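Local structure of anabena Tic22 (4EV1) at residues K39-S50 with P99-V109; S3-L11 with G86-Q94. The protein belongs to the Tic22-like family and probably acts as a chaperone in protein transport in the cyanobacterium Anabaena, in association with thylakoids. All blocks are in the same frame, centred on the assembly; numbering follows the deposited sequence.

Contact 1: residues K39-S50 with P99-V109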
loop_
_atom_site.group_PDB
_atom_site.type_symbol
_atom_site.label_atom_id
_atom_site.label_comp_id
_atom_site.label_asym_id
_atom_site.label_seq_id
_atom_site.Cartn_x
_atom_site.Cartn_y
_atom_site.Cartn_z
ATOM N N LYS A 39 -26.602 -0.934 7.024
ATOM C CA LYS A 39 -25.327 -0.477 6.402
ATOM C C LYS A 39 -24.154 -1.464 6.546
ATOM O O LYS A 39 -24.050 -2.231 7.500
ATOM C CB LYS A 39 -24.901 0.893 6.945
ATOM C CG LYS A 39 -25.241 2.100 6.019
ATOM C CD LYS A 39 -25.162 3.474 6.735
ATOM C CE LYS A 39 -25.611 4.630 5.831
ATOM N NZ LYS A 39 -24.742 5.854 5.962
ATOM N N ALA A 40 -23.263 -1.441 5.560
ATOM C CA ALA A 40 -22.010 -2.167 5.652
ATOM C C ALA A 40 -20.929 -1.151 5.317
ATOM O O ALA A 40 -20.108 -1.398 4.432
ATOM C CB ALA A 40 -21.980 -3.357 4.683
ATOM N N GLY A 41 -20.977 -0.025 6.050
ATOM C CA GLY A 41 -20.214 1.221 5.769
ATOM C C GLY A 41 -20.971 2.521 6.083
ATOM O O GLY A 41 -22.106 2.690 5.669
ATOM N N GLY A 42 -20.356 3.471 6.800
ATOM C CA GLY A 42 -20.903 4.847 6.931
ATOM C C GLY A 42 -20.433 5.884 5.889
ATOM O O GLY A 42 -21.204 6.679 5.379
ATOM N N SER A 43 -19.141 5.870 5.594
ATOM C CA SER A 43 -18.565 6.747 4.580
ATOM C C SER A 43 -17.306 6.106 3.998
ATOM O O SER A 43 -16.829 5.089 4.500
ATOM C CB SER A 43 -18.315 8.136 5.173
ATOM O OG SER A 43 -17.448 8.043 6.279
ATOM N N ILE A 44 -16.841 6.652 2.884
ATOM C CA ILE A 44 -15.710 6.104 2.178
ATOM C C ILE A 44 -14.732 7.230 1.773
ATOM O O ILE A 44 -15.161 8.274 1.290
ATOM C CB ILE A 44 -16.130 5.260 0.945
ATOM C CG1 ILE A 44 -14.910 4.511 0.360
ATOM C CG2 ILE A 44 -16.898 6.113 -0.098
ATOM C CD1 ILE A 44 -15.215 3.534 -0.815
ATOM N N THR A 45 -13.442 6.983 2.027
ATOM C CA THR A 45 -12.360 7.902 1.667
ATOM C C THR A 45 -11.376 7.259 0.704
ATOM O O THR A 45 -11.138 6.029 0.698
ATOM C CB THR A 45 -11.628 8.480 2.924
ATOM O OG1 THR A 45 -10.825 9.617 2.546
ATOM C CG2 THR A 45 -10.728 7.419 3.611
ATOM N N GLY A 46 -10.757 8.103 -0.107
ATOM C CA GLY A 46 -9.842 7.637 -1.113
ATOM C C GLY A 46 -8.416 7.775 -0.708
ATOM O O GLY A 46 -7.923 8.936 -0.663
ATOM N N ALA A 47 -7.742 6.638 -0.458
ATOM C CA ALA A 47 -6.366 6.609 0.018
ATOM C C ALA A 47 -5.432 6.475 -1.195
ATOM O O ALA A 47 -5.836 5.960 -2.249
ATOM C CB ALA A 47 -6.129 5.464 1.045
ATOM N N TYR A 48 -4.206 6.951 -1.038
ATOM C CA TYR A 48 -3.219 6.986 -2.110
ATOM C C TYR A 48 -1.902 6.376 -1.674
ATOM O O TYR A 48 -1.387 6.667 -0.581
ATOM C CB TYR A 48 -2.937 8.434 -2.529
ATOM C CG TYR A 48 -4.106 9.140 -3.189
ATOM C CD1 TYR A 48 -5.070 9.812 -2.415
ATOM C CD2 TYR A 48 -4.241 9.172 -4.563
ATOM C CE1 TYR A 48 -6.167 10.490 -3.014
ATOM C CE2 TYR A 48 -5.337 9.834 -5.164
ATOM C CZ TYR A 48 -6.284 10.481 -4.388
ATOM O OH TYR A 48 -7.355 11.127 -4.964
ATOM N N MET A 49 -1.302 5.629 -2.591
ATOM C CA MET A 49 0.044 5.100 -2.420
ATOM C C MET A 49 1.063 6.159 -2.733
ATOM O O MET A 49 2.207 6.061 -2.229
ATOM C CB MET A 49 0.266 3.901 -3.328
ATOM C CG MET A 49 -0.648 2.698 -2.971
ATOM S SD MET A 49 -0.735 2.245 -1.245
ATOM C CE MET A 49 0.932 1.882 -0.946
ATOM N N SER A 50 0.641 7.172 -3.525
ATOM C CA SER A 50 1.532 8.277 -3.938
ATOM C C SER A 50 1.095 9.622 -3.355
ATOM O O SER A 50 -0.030 10.082 -3.589
ATOM C CB SER A 50 1.546 8.410 -5.470
ATOM O OG SER A 50 1.953 9.712 -5.865
ATOM N N PRO A 99 -21.675 0.091 11.939
ATOM C CA PRO A 99 -22.187 0.015 10.562
ATOM C C PRO A 99 -21.887 1.327 9.811
ATOM O O PRO A 99 -21.758 1.329 8.563
ATOM C CB PRO A 99 -23.687 -0.232 10.766
ATOM C CG PRO A 99 -24.016 0.541 12.041
ATOM C CD PRO A 99 -22.735 0.438 12.907
ATOM N N ASN A 100 -21.759 2.404 10.601
ATOM C CA ASN A 100 -21.233 3.689 10.160
ATOM C C ASN A 100 -19.675 3.826 10.094
ATOM O O ASN A 100 -19.129 4.929 10.087
ATOM C CB ASN A 100 -21.850 4.786 11.022
ATOM C CG ASN A 100 -23.368 4.919 10.806
ATOM O OD1 ASN A 100 -23.833 5.830 10.112
ATOM N ND2 ASN A 100 -24.139 4.001 11.396
ATOM N N ARG A 101 -18.986 2.694 10.008
ATOM C CA ARG A 101 -17.524 2.669 9.898
ATOM C C ARG A 101 -17.031 3.403 8.651
ATOM O O ARG A 101 -17.732 3.492 7.648
ATOM C CB ARG A 101 -17.008 1.229 9.889
ATOM C CG ARG A 101 -17.405 0.431 8.633
ATOM C CD ARG A 101 -17.546 -1.071 8.885
ATOM N NE ARG A 101 -16.321 -1.835 8.656
ATOM C CZ ARG A 101 -15.105 -1.312 8.514
ATOM N NH1 ARG A 101 -14.070 -2.115 8.316
ATOM N NH2 ARG A 101 -14.916 0.004 8.579
ATOM N N LEU A 102 -15.820 3.950 8.732
ATOM C CA LEU A 102 -15.147 4.523 7.575
ATOM C C LEU A 102 -14.454 3.421 6.771
ATOM O O LEU A 102 -13.655 2.652 7.307
ATOM C CB LEU A 102 -14.094 5.585 7.998
ATOM C CG LEU A 102 -13.221 6.228 6.890
ATOM C CD1 LEU A 102 -14.068 7.036 5.920
ATOM C CD2 LEU A 102 -12.139 7.130 7.523
ATOM N N LEU A 103 -14.713 3.397 5.463
ATOM C CA LEU A 103 -14.044 2.503 4.551
ATOM C C LEU A 103 -12.985 3.280 3.767
ATOM O O LEU A 103 -13.065 4.479 3.656
ATOM C CB LEU A 103 -15.057 1.870 3.610
ATOM C CG LEU A 103 -16.181 1.079 4.320
ATOM C CD1 LEU A 103 -17.109 0.405 3.314
ATOM C CD2 LEU A 103 -15.591 0.016 5.235
ATOM N N PHE A 104 -12.017 2.576 3.222
ATOM C CA PHE A 104 -10.950 3.171 2.431
ATOM C C PHE A 104 -10.833 2.474 1.073
ATOM O O PHE A 104 -10.810 1.221 0.988
ATOM C CB PHE A 104 -9.604 3.006 3.142
ATOM C CG PHE A 104 -9.527 3.626 4.483
ATOM C CD1 PHE A 104 -10.108 3.014 5.585
ATOM C CD2 PHE A 104 -8.826 4.826 4.666
ATOM C CE1 PHE A 104 -10.011 3.608 6.861
ATOM C CE2 PHE A 104 -8.739 5.407 5.906
ATOM C CZ PHE A 104 -9.335 4.807 7.007
ATOM N N ALA A 105 -10.733 3.268 0.009
ATOM C CA ALA A 105 -10.413 2.777 -1.323
ATOM C C ALA A 105 -8.967 3.132 -1.593
ATOM O O ALA A 105 -8.585 4.267 -1.284
ATOM C CB ALA A 105 -11.310 3.437 -2.341
ATOM N N PHE A 106 -8.142 2.182 -2.042
ATOM C CA PHE A 106 -6.700 2.417 -2.249
ATOM C C PHE A 106 -6.317 2.605 -3.733
ATOM O O PHE A 106 -6.606 1.748 -4.557
ATOM C CB PHE A 106 -5.850 1.296 -1.646
ATOM C CG PHE A 106 -5.888 1.237 -0.146
ATOM C CD1 PHE A 106 -6.981 0.699 0.498
ATOM C CD2 PHE A 106 -4.831 1.704 0.621
ATOM C CE1 PHE A 106 -7.024 0.630 1.884
ATOM C CE2 PHE A 106 -4.889 1.628 1.997
ATOM C CZ PHE A 106 -5.999 1.096 2.610
ATOM N N LYS A 107 -5.651 3.710 -4.039
ATOM C CA LYS A 107 -5.159 4.031 -5.394
ATOM C C LYS A 107 -3.689 3.700 -5.529
ATOM O O LYS A 107 -2.820 4.381 -4.922
ATOM C CB LYS A 107 -5.386 5.516 -5.694
ATOM C CG LYS A 107 -4.885 6.042 -7.064
ATOM C CD LYS A 107 -5.497 5.356 -8.252
ATOM C CE LYS A 107 -5.019 5.949 -9.587
ATOM N NZ LYS A 107 -3.530 6.145 -9.584
ATOM N N PRO A 108 -3.383 2.635 -6.308
ATOM C CA PRO A 108 -1.984 2.315 -6.529
ATOM C C PRO A 108 -1.359 3.322 -7.499
ATOM O O PRO A 108 -2.073 4.025 -8.195
ATOM C CB PRO A 108 -2.014 0.923 -7.148
ATOM C CG PRO A 108 -3.397 0.735 -7.728
ATOM C CD PRO A 108 -4.312 1.757 -7.062
ATOM N N VAL A 109 -0.040 3.377 -7.518
ATOM C CA VAL A 109 0.697 4.298 -8.405
ATOM C C VAL A 109 0.607 3.770 -9.823
ATOM O O VAL A 109 0.809 2.585 -10.055
ATOM C CB VAL A 109 2.149 4.416 -7.954
ATOM C CG1 VAL A 109 2.979 5.273 -8.955
ATOM C CG2 VAL A 109 2.201 4.983 -6.540
HETATM O O HOH W 1 -1.464 6.916 -5.613
#

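Contact 2: residues S3-L11 with G86-Q94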
loop_
_atom_site.group_PDB
_atom_site.type_symbol
_atom_site.label_atom_id
_atom_site.label_comp_id
_atom_site.label_asym_id
_atom_site.label_seq_id
_atom_site.Cartn_x
_atom_site.Cartn_y
_atom_site.Cartn_z
ATOM N N SER A 3 1.197 -12.387 15.047
ATOM C CA SER A 3 0.137 -11.740 15.799
ATOM C C SER A 3 -0.413 -10.559 15.000
ATOM O O SER A 3 0.227 -10.123 14.039
ATOM C CB SER A 3 0.671 -11.238 17.132
ATOM O OG SER A 3 1.498 -10.097 16.967
ATOM N N GLU A 4 -1.593 -10.075 15.385
ATOM C CA GLU A 4 -2.139 -8.821 14.853
ATOM C C GLU A 4 -1.203 -7.612 15.078
ATOM O O GLU A 4 -1.125 -6.718 14.222
ATOM C CB GLU A 4 -3.525 -8.525 15.451
ATOM C CG GLU A 4 -4.695 -9.308 14.794
ATOM C CD GLU A 4 -5.008 -8.859 13.338
ATOM O OE1 GLU A 4 -6.015 -8.140 13.138
ATOM O OE2 GLU A 4 -4.264 -9.232 12.394
ATOM N N GLN A 5 -0.498 -7.575 16.213
ATOM C CA GLN A 5 0.463 -6.510 16.435
ATOM C C GLN A 5 1.686 -6.657 15.521
ATOM O O GLN A 5 2.193 -5.663 14.997
ATOM C CB GLN A 5 0.892 -6.406 17.904
ATOM C CG GLN A 5 1.884 -5.256 18.162
ATOM C CD GLN A 5 1.323 -3.867 17.811
ATOM O OE1 GLN A 5 0.105 -3.603 17.935
ATOM N NE2 GLN A 5 2.214 -2.970 17.363
ATOM N N GLN A 6 2.151 -7.879 15.313
ATOM C CA GLN A 6 3.256 -8.099 14.387
ATOM C C GLN A 6 2.901 -7.718 12.949
ATOM O O GLN A 6 3.728 -7.147 12.256
ATOM C CB GLN A 6 3.717 -9.552 14.423
ATOM C CG GLN A 6 4.456 -9.886 15.717
ATOM C CD GLN A 6 4.729 -11.382 15.865
ATOM O OE1 GLN A 6 3.844 -12.212 15.663
ATOM N NE2 GLN A 6 5.963 -11.720 16.221
ATOM N N ILE A 7 1.705 -8.096 12.495
ATOM C CA ILE A 7 1.223 -7.761 11.162
ATOM C C ILE A 7 1.114 -6.230 11.027
ATOM O O ILE A 7 1.590 -5.671 10.044
ATOM C CB ILE A 7 -0.132 -8.453 10.843
ATOM C CG1 ILE A 7 0.061 -9.969 10.765
ATOM C CG2 ILE A 7 -0.707 -7.963 9.561
ATOM C CD1 ILE A 7 -1.194 -10.746 10.356
ATOM N N LYS A 8 0.556 -5.559 12.042
ATOM C CA LYS A 8 0.463 -4.092 12.010
ATOM C C LYS A 8 1.847 -3.453 11.851
ATOM O O LYS A 8 2.010 -2.550 11.046
ATOM C CB LYS A 8 -0.287 -3.526 13.241
ATOM C CG LYS A 8 0.007 -2.041 13.530
ATOM C CD LYS A 8 -0.885 -1.470 14.585
ATOM C CE LYS A 8 -0.816 0.066 14.676
ATOM N NZ LYS A 8 0.573 0.601 14.860
ATOM N N GLU A 9 2.849 -3.942 12.580
ATOM C CA GLU A 9 4.173 -3.323 12.530
ATOM C C GLU A 9 4.865 -3.516 11.182
ATOM O O GLU A 9 5.662 -2.677 10.794
ATOM C CB GLU A 9 5.082 -3.881 13.618
ATOM C CG GLU A 9 4.709 -3.439 15.003
ATOM C CD GLU A 9 5.498 -4.190 16.084
ATOM O OE1 GLU A 9 6.579 -4.758 15.763
ATOM O OE2 GLU A 9 5.031 -4.201 17.248
ATOM N N LYS A 10 4.568 -4.622 10.493
ATOM C CA LYS A 10 5.084 -4.863 9.144
ATOM C C LYS A 10 4.413 -3.895 8.173
ATOM O O LYS A 10 5.078 -3.240 7.382
ATOM C CB LYS A 10 4.864 -6.316 8.700
ATOM C CG LYS A 10 5.784 -7.355 9.417
ATOM C CD LYS A 10 5.674 -8.696 8.774
ATOM C CE LYS A 10 6.508 -9.734 9.487
ATOM N NZ LYS A 10 7.917 -9.318 9.523
ATOM N N LEU A 11 3.098 -3.823 8.245
ATOM C CA LEU A 11 2.328 -2.901 7.402
ATOM C C LEU A 11 2.686 -1.428 7.632
ATOM O O LEU A 11 2.632 -0.608 6.695
ATOM C CB LEU A 11 0.824 -3.102 7.633
ATOM C CG LEU A 11 0.240 -4.435 7.221
ATOM C CD1 LEU A 11 -1.260 -4.581 7.634
ATOM C CD2 LEU A 11 0.448 -4.696 5.725
ATOM N N GLY A 86 -0.460 0.084 8.692
ATOM C CA GLY A 86 -0.939 -0.747 9.808
ATOM C C GLY A 86 -1.971 -0.106 10.691
ATOM O O GLY A 86 -2.857 -0.785 11.202
ATOM N N VAL A 87 -1.929 1.222 10.809
ATOM C CA VAL A 87 -2.950 1.952 11.538
ATOM C C VAL A 87 -4.305 1.850 10.843
ATOM O O VAL A 87 -5.327 1.618 11.472
ATOM C CB VAL A 87 -2.557 3.432 11.686
ATOM C CG1 VAL A 87 -3.663 4.229 12.359
ATOM C CG2 VAL A 87 -1.235 3.543 12.504
ATOM N N ILE A 88 -4.320 2.022 9.530
ATOM C CA ILE A 88 -5.528 1.817 8.756
ATOM C C ILE A 88 -6.026 0.377 8.830
ATOM O O ILE A 88 -7.218 0.153 9.031
ATOM C CB ILE A 88 -5.307 2.272 7.286
ATOM C CG1 ILE A 88 -5.025 3.782 7.242
ATOM C CG2 ILE A 88 -6.539 1.951 6.429
ATOM C CD1 ILE A 88 -4.714 4.294 5.849
ATOM N N TYR A 89 -5.139 -0.590 8.630
ATOM C CA TYR A 89 -5.466 -2.012 8.784
ATOM C C TYR A 89 -6.150 -2.262 10.158
ATOM O O TYR A 89 -7.268 -2.782 10.240
ATOM C CB TYR A 89 -4.180 -2.849 8.708
ATOM C CG TYR A 89 -4.375 -4.332 9.025
ATOM C CD1 TYR A 89 -5.082 -5.152 8.168
ATOM C CD2 TYR A 89 -3.858 -4.885 10.197
ATOM C CE1 TYR A 89 -5.271 -6.520 8.465
ATOM C CE2 TYR A 89 -4.032 -6.218 10.508
ATOM C CZ TYR A 89 -4.720 -7.046 9.633
ATOM O OH TYR A 89 -4.881 -8.378 9.957
ATOM N N GLN A 90 -5.480 -1.826 11.219
ATOM C CA GLN A 90 -5.986 -2.008 12.579
ATOM C C GLN A 90 -7.336 -1.357 12.777
ATOM O O GLN A 90 -8.267 -1.970 13.306
ATOM C CB GLN A 90 -4.945 -1.481 13.582
ATOM C CG GLN A 90 -5.369 -1.595 15.038
ATOM C CD GLN A 90 -4.355 -0.968 15.951
ATOM O OE1 GLN A 90 -4.232 0.270 16.034
ATOM N NE2 GLN A 90 -3.600 -1.806 16.626
ATOM N N GLN A 91 -7.481 -0.134 12.288
ATOM C CA GLN A 91 -8.745 0.546 12.396
ATOM C C GLN A 91 -9.868 -0.249 11.695
ATOM O O GLN A 91 -10.982 -0.397 12.233
ATOM C CB GLN A 91 -8.655 1.955 11.846
ATOM C CG GLN A 91 -9.978 2.668 11.944
ATOM C CD GLN A 91 -9.934 4.127 11.623
ATOM O OE1 GLN A 91 -9.053 4.858 12.072
ATOM N NE2 GLN A 91 -10.916 4.575 10.850
ATOM N N LEU A 92 -9.591 -0.754 10.502
ATOM C CA LEU A 92 -10.603 -1.539 9.772
ATOM C C LEU A 92 -10.964 -2.814 10.550
ATOM O O LEU A 92 -12.138 -3.181 10.599
ATOM C CB LEU A 92 -10.167 -1.855 8.340
ATOM C CG LEU A 92 -10.138 -0.671 7.374
ATOM C CD1 LEU A 92 -9.355 -1.044 6.092
ATOM C CD2 LEU A 92 -11.583 -0.222 7.057
ATOM N N GLN A 93 -9.983 -3.442 11.195
ATOM C CA GLN A 93 -10.246 -4.655 11.980
ATOM C C GLN A 93 -11.088 -4.333 13.234
ATOM O O GLN A 93 -12.003 -5.099 13.577
ATOM C CB GLN A 93 -8.945 -5.389 12.361
ATOM C CG GLN A 93 -8.154 -5.975 11.184
ATOM C CD GLN A 93 -8.837 -7.200 10.580
ATOM O OE1 GLN A 93 -9.739 -7.075 9.736
ATOM N NE2 GLN A 93 -8.428 -8.390 11.029
ATOM N N GLN A 94 -10.859 -3.167 13.834
ATOM C CA GLN A 94 -11.516 -2.766 15.099
ATOM C C GLN A 94 -12.848 -2.032 14.935
ATOM O O GLN A 94 -13.586 -1.818 15.913
ATOM C CB GLN A 94 -10.545 -1.896 15.925
ATOM C CG GLN A 94 -9.329 -2.650 16.379
ATOM C CD GLN A 94 -8.276 -1.762 17.018
ATOM O OE1 GLN A 94 -8.306 -0.538 16.888
ATOM N NE2 GLN A 94 -7.314 -2.383 17.688
HETATM O O HOH W 2 -0.956 -1.356 18.253
#

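Contact 1: residues K39-S50 with P99-V109
Lys107 O is gripped twice: Met49 N donates to it over 3.0 Å, and a water that also takes up the backbone NH of Ser50 gives it a second bond. This is one end of a run of bonds between two parallel strands, 43-48 and 102-107, whose directions differ by 31°. Ser43 O, Thr45 O and Ala47 O accept from the NH groups of Leu103, Ala105 and Lys107, while Thr45 N and Ala47 N donate to Leu103 O and Ala105 O; Ala47 N to Ala105 O, at 2.6 Å, is short. At the other end Arg101 O receives Gly42 N at 2.8 Å and, more weakly, Ser43 N.

Thr45 and Phe104 lie side by side on one face and point the same way. A chi1 of -165° turns OG1 of Thr45 away from its own NH and leaves the methyl CG2 beside the ring, 3.4 Å from Phe104 CD2, while OG1 is held by Leu27 O. Further along, Ala47 CB rests over the Phe106 ring toward its rim, 4.0 Å from CD2 of Phe106. Through Phe104 and Phe106 the face packs against helix 85-94. The other face carries Ile44, whose CD1 meets Ala105 CB at 4.2 Å, and Tyr48, whose CD2 meets Lys107 CB as the side chains slant past each other. The Lys107 chain bends away to place NZ on Pro108 O, Glu53 and Asp110. Strand 28-30 joins antiparallel on the far edge of 43-48, so the pair forms the parallel part of a three-stranded mixed sheet with 43-48 in the middle, part of the Tic22 fold.

Contact 2: residues S3-L11 with G86-Q94
A close helix-helix packing joins helix 4-11 to helix 85-94: over the segments 4-11 and 86-94 the axes come within 8.3 Å, roughly antiparallel at 142°. The crossing centres on Gly86, which has no side chain to keep the helices apart: its CA lies 3.7 Å from Lys8 O, and Leu11 CB sits against its backbone N.

Tyr89 reaches across from this point toward the first helix. Leu11 comes over one face of its ring at about a right angle, CD1 of Leu11 making a CH-pi contact 3.9 Å from the Tyr89 centroid, 29° off the normal. Ile7 CG2 adds a slanting contact at CE2. At the far end of the ring the phenol donates to Glu4: Tyr89 OH to OE2 is 2.7 Å and uses the syn lone pair, the carboxylate standing steeply to the ring plane. Gln93 NE2 binds the other oxygen, OE1 of Glu4, at 3.2 Å, within its own amide plane but 34° out of the carboxylate plane; OE1 of the same amide accepts from Lys96 NZ. Two donors thus fix the rotation of a carboxylate at an exposed position. Ser3, the N-cap residue, and Gln6 flank Glu4 in a capping box, with Gln6 N on Ser3 OG (2.8 Å). The aliphatic part of Lys8 lies across Gln90, with CD 3.4 Å from NE2 of Gln90, while its NZ pairs with Asp12.

Helix 189-198 closes the group: its Leu193 touches Ile7, Leu11 and Tyr89, and Gln197 bonds Tyr89 OH, while strand 102-107 lies against helix 85-94.

In the fold
The centres of contacts 1 and 2 are about 16 Å apart, and helix 85-94 binds them together. It supplies one half of contact 2 and is followed directly in the chain by strand 102-107, the second half of contact 1. Along the chain the segments alternate: 3-11, 39-50, 86-94, 99-109. Ile88 and Leu92 of the helix lean on Phe104, with Phe104 CD1 3.8 Å from CG2 of Ile88. Lying between helix 4-11 and strand 102-107, helix 85-94 therefore connects the amino-terminal helix of this Tic22-like chain with the three-stranded mixed sheet.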